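Local coordinates for protein acetone carboxylase alpha subunit (Xanthobacter autotrophicus Py2, PDB 5M45) that forms the alpha subunit of a carboxylase, belongs to the hydantoinase B/oxoprolinase family and carries a manganese ion in a six-chain assembly, at residues A[433-438]-A[476-481]; A[354-359]-A[406-411]. All blocks are in the same frame, centred on the assembly; numbering follows the deposited sequence.

In the fold
Contact 2 comes first along the chain and closes before contact 1 opens, so the two lie in series, with their centres about 12 Å apart. Contact 2 pairs helix 349-361 with helix 401-422; contact 1 joins the loop that leads from helix 401-422 to strand 440-442 with the loop between strand 450-454 and helix 488-494. They meet directly: Ile478 lies with its CG2 4.1 Å from Trp408 CE3, and Asn434 rests on Ser406. All four segments belong to one buried region near the centre of the chain, in the part related to the hydantoinase B/oxoprolinase family, so helix 401-422 is covered both by helix 349-361 and by the two loops.

Contact 1: A[433-438]-A[476-481]; sequences ANTSNW and AAIWNP
Thr435 reaches Trp479 with both branches of its short side chain. From CB, itself 3.5 Å from NE1 of Trp479, the hydroxyl branch places OG1 at the nitrogen edge, close to the indole plane. Trp479 NE1 donates to Thr435 OG1 over 3.1 Å with an N-H...O angle of 161°, a nearly straight bond that, with the Ala477 methyl on the face, limits the rotation of the ring. OG1 stands between the backbone N and the carbonyl carbon (chi1 67°), which sends CG2 beside the backbone N and on to the methyl of Ala477; Thr435 CG2 and Ala477 CB are 3.8 Å apart. That same methyl lies over the centre of one face of the Trp479 ring, 3.5 Å above the plane. Trp479 CZ2 in turn lies at the edge of the Trp438 ring, near its plane, 3.5 Å from Trp438 CH2; the six-membered rings are near parallel, at 30°, but slid apart. One water spans the loops, donating to Ala433 O and accepting from Ile478 N. Trp401 meets Trp479, and Phe456 packs edge-to-face with Trp438. A type I beta turn from Ala477 to Asn480 shapes one loop and an inverse gamma turn centred on Thr435 the other. The nearest atoms of Trp438 are about 7 Å from the manganese ion, which His150, Asp153 and His175 hold. Two irregular loops, joined by the indole bond, a water bridge and packed rings, thus build a buried aromatic cluster in the hydantoinase B/oxoprolinase fold.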
# COMPACT_ATOMS: atom_id res chain seq x y z
N ALA A 433 3.13 -29.80 -14.51
CA ALA A 433 2.15 -29.00 -15.21
C ALA A 433 2.32 -27.53 -14.92
O ALA A 433 2.85 -27.16 -13.86
CB ALA A 433 0.75 -29.41 -14.79
N ASN A 434 1.84 -26.70 -15.82
CA ASN A 434 1.58 -25.31 -15.48
C ASN A 434 0.41 -25.26 -14.45
O ASN A 434 -0.66 -25.86 -14.69
CB ASN A 434 1.22 -24.49 -16.74
CG ASN A 434 1.29 -22.99 -16.50
OD1 ASN A 434 0.38 -22.40 -15.89
ND2 ASN A 434 2.35 -22.37 -16.98
N THR A 435 0.64 -24.60 -13.32
CA THR A 435 -0.33 -24.58 -12.21
C THR A 435 -1.35 -23.43 -12.42
O THR A 435 -1.14 -22.30 -11.92
CB THR A 435 0.38 -24.47 -10.85
OG1 THR A 435 1.02 -23.19 -10.72
CG2 THR A 435 1.35 -25.56 -10.68
N SER A 436 -2.38 -23.70 -13.21
CA SER A 436 -3.43 -22.70 -13.60
C SER A 436 -4.60 -23.49 -14.20
O SER A 436 -4.45 -24.70 -14.41
CB SER A 436 -2.84 -21.68 -14.58
OG SER A 436 -2.53 -22.27 -15.86
N ASN A 437 -5.77 -22.91 -14.50
CA ASN A 437 -6.23 -21.52 -14.27
C ASN A 437 -6.47 -21.17 -12.81
O ASN A 437 -6.84 -22.04 -12.04
CB ASN A 437 -7.56 -21.33 -15.01
CG ASN A 437 -8.13 -19.90 -14.87
OD1 ASN A 437 -7.57 -18.93 -15.42
ND2 ASN A 437 -9.27 -19.79 -14.20
N TRP A 438 -6.31 -19.89 -12.46
CA TRP A 438 -6.71 -19.31 -11.17
C TRP A 438 -8.01 -18.49 -11.30
O TRP A 438 -8.02 -17.36 -11.85
CB TRP A 438 -5.57 -18.44 -10.61
CG TRP A 438 -4.31 -19.18 -10.32
CD1 TRP A 438 -3.23 -19.31 -11.17
CD2 TRP A 438 -3.97 -19.90 -9.12
NE1 TRP A 438 -2.25 -20.06 -10.58
CE2 TRP A 438 -2.68 -20.47 -9.34
CE3 TRP A 438 -4.63 -20.17 -7.93
CZ2 TRP A 438 -2.02 -21.24 -8.38
CZ3 TRP A 438 -3.98 -20.96 -6.94
CH2 TRP A 438 -2.66 -21.47 -7.17
N ALA A 476 -1.65 -32.85 -8.19
CA ALA A 476 -0.55 -32.12 -7.54
C ALA A 476 -0.19 -30.79 -8.23
O ALA A 476 -0.72 -30.45 -9.32
CB ALA A 476 0.68 -33.02 -7.49
N ALA A 477 0.69 -30.05 -7.56
CA ALA A 477 1.31 -28.85 -8.10
C ALA A 477 2.79 -28.89 -7.73
O ALA A 477 3.15 -29.43 -6.70
CB ALA A 477 0.65 -27.61 -7.51
N ILE A 478 3.64 -28.29 -8.55
CA ILE A 478 5.10 -28.21 -8.21
C ILE A 478 5.38 -27.58 -6.82
O ILE A 478 6.27 -28.03 -6.12
CB ILE A 478 5.90 -27.51 -9.32
CG1 ILE A 478 7.43 -27.57 -9.07
CG2 ILE A 478 5.50 -26.06 -9.50
CD1 ILE A 478 7.98 -28.98 -9.01
N TRP A 479 4.58 -26.58 -6.43
CA TRP A 479 4.75 -25.90 -5.14
C TRP A 479 4.13 -26.62 -3.92
O TRP A 479 4.27 -26.15 -2.78
CB TRP A 479 4.26 -24.40 -5.21
CG TRP A 479 3.04 -24.16 -6.02
CD1 TRP A 479 3.00 -23.64 -7.29
CD2 TRP A 479 1.69 -24.47 -5.68
NE1 TRP A 479 1.72 -23.59 -7.75
CE2 TRP A 479 0.88 -24.08 -6.78
CE3 TRP A 479 1.08 -24.99 -4.53
CZ2 TRP A 479 -0.50 -24.24 -6.79
CZ3 TRP A 479 -0.31 -25.15 -4.53
CH2 TRP A 479 -1.08 -24.76 -5.65
N ASN A 480 3.43 -27.74 -4.13
CA ASN A 480 2.93 -28.61 -3.05
C ASN A 480 2.50 -29.96 -3.65
O ASN A 480 1.40 -30.05 -4.31
CB ASN A 480 1.75 -27.97 -2.26
CG ASN A 480 1.34 -28.82 -1.04
OD1 ASN A 480 1.80 -29.98 -0.84
ND2 ASN A 480 0.46 -28.25 -0.19
N PRO A 481 3.32 -31.02 -3.45
CA PRO A 481 2.98 -32.33 -4.03
C PRO A 481 1.76 -33.02 -3.36
O PRO A 481 1.21 -33.98 -3.95
CB PRO A 481 4.29 -33.12 -3.86
CG PRO A 481 4.90 -32.56 -2.59
CD PRO A 481 4.56 -31.09 -2.65
O HOH W 1 2.59 -28.46 -11.35

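Contact 2: A[354-359]-A[406-411]; sequences SGIWVM and SAWTAL
The indole of Trp408 lies with one face against the backbone of helix 349-361. Gly355 CA sits 3.3 Å above the plane, offset toward the rim, and Ile356 N covers the same face farther along. Gly355 CA is 3.8 Å from the centroid of the six-membered ring and 28° off its normal, which makes this a CH-pi contact; the shortest approach is 3.3 Å, from Gly355 CA to Trp408 CZ2. With no side chain at Gly355, the ring can rest directly on the helix. Trp408 CG stands beside its own backbone N (chi1 -62°), directing the indole toward helix 349-361. Trp408 NE1 is hydrogen-bonded to the carbonyl O of Phe352, one turn before Ile356 in that helix, and the ring of Phe352 meets the indole as well.

The pair is a helix-helix packing in which the segment axes come no closer than 10.4 Å and cross at -41°. Helix 401-422 also packs on strands 286-297 and 313-324 of the mixed sheet, through Ser406, Ala407 and Ala410, while Leu411 reaches Cys320 and Met322 as well as the partner helix.

Beyond the indole, the contact continues with aliphatic groups. Ile356 CG1 is shared: it approaches Trp408 CD1 at 3.8 Å and Leu411 CD1 at 3.7 Å, the isoleucine and leucine side chains crossing at about a right angle. In Met359 a chain extended through chi1 and chi2 carries SD to 3.9 Å from Leu411 CB, again at about a right angle, and the bend at chi3 then turns only CE. Farther along helix 401-422, Met359 also touches Trp412 and Leu415.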
# COMPACT_ATOMS: atom_id res chain seq x y z
N SER A 354 14.90 -21.20 -4.37
CA SER A 354 14.11 -21.96 -3.38
C SER A 354 13.13 -22.95 -4.05
O SER A 354 12.95 -24.08 -3.56
CB SER A 354 13.39 -21.06 -2.37
OG SER A 354 14.34 -20.31 -1.62
N GLY A 355 12.55 -22.55 -5.19
CA GLY A 355 11.71 -23.46 -5.95
C GLY A 355 12.46 -24.64 -6.57
O GLY A 355 11.92 -25.75 -6.68
N ILE A 356 13.71 -24.41 -7.01
CA ILE A 356 14.56 -25.52 -7.47
C ILE A 356 14.80 -26.50 -6.31
O ILE A 356 14.76 -27.73 -6.51
CB ILE A 356 15.87 -25.02 -8.11
CG1 ILE A 356 15.56 -24.21 -9.39
CG2 ILE A 356 16.82 -26.21 -8.45
CD1 ILE A 356 16.74 -23.36 -9.91
N TRP A 357 15.00 -25.96 -5.10
CA TRP A 357 15.15 -26.76 -3.88
C TRP A 357 13.89 -27.59 -3.61
O TRP A 357 13.99 -28.78 -3.33
CB TRP A 357 15.57 -25.87 -2.69
CG TRP A 357 15.64 -26.56 -1.37
CD1 TRP A 357 16.73 -27.14 -0.82
CD2 TRP A 357 14.58 -26.74 -0.44
NE1 TRP A 357 16.43 -27.68 0.42
CE2 TRP A 357 15.10 -27.42 0.68
CE3 TRP A 357 13.23 -26.34 -0.41
CZ2 TRP A 357 14.32 -27.74 1.81
CZ3 TRP A 357 12.45 -26.66 0.68
CH2 TRP A 357 12.99 -27.37 1.77
N VAL A 358 12.71 -26.98 -3.79
CA VAL A 358 11.43 -27.71 -3.68
C VAL A 358 11.38 -28.91 -4.63
O VAL A 358 11.04 -30.03 -4.22
CB VAL A 358 10.21 -26.76 -3.89
CG1 VAL A 358 8.90 -27.54 -3.95
CG2 VAL A 358 10.13 -25.73 -2.74
N MET A 359 11.75 -28.68 -5.90
CA MET A 359 11.83 -29.78 -6.86
C MET A 359 12.78 -30.88 -6.39
O MET A 359 12.41 -32.09 -6.46
CB MET A 359 12.24 -29.30 -8.25
CG MET A 359 12.40 -30.46 -9.22
SD MET A 359 13.55 -30.20 -10.54
CE MET A 359 15.08 -30.00 -9.68
N SER A 406 6.97 -22.38 -15.07
CA SER A 406 7.24 -22.61 -16.48
C SER A 406 8.76 -22.79 -16.75
O SER A 406 9.14 -23.43 -17.73
CB SER A 406 6.70 -21.42 -17.31
OG SER A 406 5.27 -21.31 -17.24
N ALA A 407 9.61 -22.24 -15.88
CA ALA A 407 11.07 -22.47 -15.93
C ALA A 407 11.50 -23.74 -15.20
O ALA A 407 12.37 -24.47 -15.68
CB ALA A 407 11.79 -21.26 -15.36
N TRP A 408 10.88 -24.05 -14.05
CA TRP A 408 11.30 -25.23 -13.25
C TRP A 408 11.02 -26.58 -13.94
O TRP A 408 11.79 -27.54 -13.76
CB TRP A 408 10.66 -25.23 -11.86
CG TRP A 408 11.01 -24.08 -10.96
CD1 TRP A 408 12.18 -23.40 -10.90
CD2 TRP A 408 10.15 -23.48 -9.97
NE1 TRP A 408 12.12 -22.39 -9.95
CE2 TRP A 408 10.87 -22.42 -9.38
CE3 TRP A 408 8.84 -23.73 -9.54
CZ2 TRP A 408 10.33 -21.62 -8.37
CZ3 TRP A 408 8.31 -22.94 -8.52
CH2 TRP A 408 9.04 -21.89 -7.96
N THR A 409 9.96 -26.65 -14.74
CA THR A 409 9.56 -27.91 -15.38
C THR A 409 10.67 -28.55 -16.23
O THR A 409 10.83 -29.77 -16.23
CB THR A 409 8.23 -27.77 -16.16
OG1 THR A 409 7.70 -29.07 -16.51
CG2 THR A 409 8.41 -26.92 -17.39
N ALA A 410 11.47 -27.74 -16.92
CA ALA A 410 12.57 -28.25 -17.76
C ALA A 410 13.65 -28.98 -16.95
O ALA A 410 14.29 -29.89 -17.47
CB ALA A 410 13.18 -27.14 -18.57
N LEU A 411 13.85 -28.62 -15.68
CA LEU A 411 14.89 -29.23 -14.87
C LEU A 411 14.59 -30.70 -14.55
O LEU A 411 15.51 -31.51 -14.46
CB LEU A 411 15.19 -28.43 -13.59
CG LEU A 411 15.33 -26.89 -13.81
CD1 LEU A 411 15.66 -26.11 -12.54
CD2 LEU A 411 16.32 -26.47 -14.88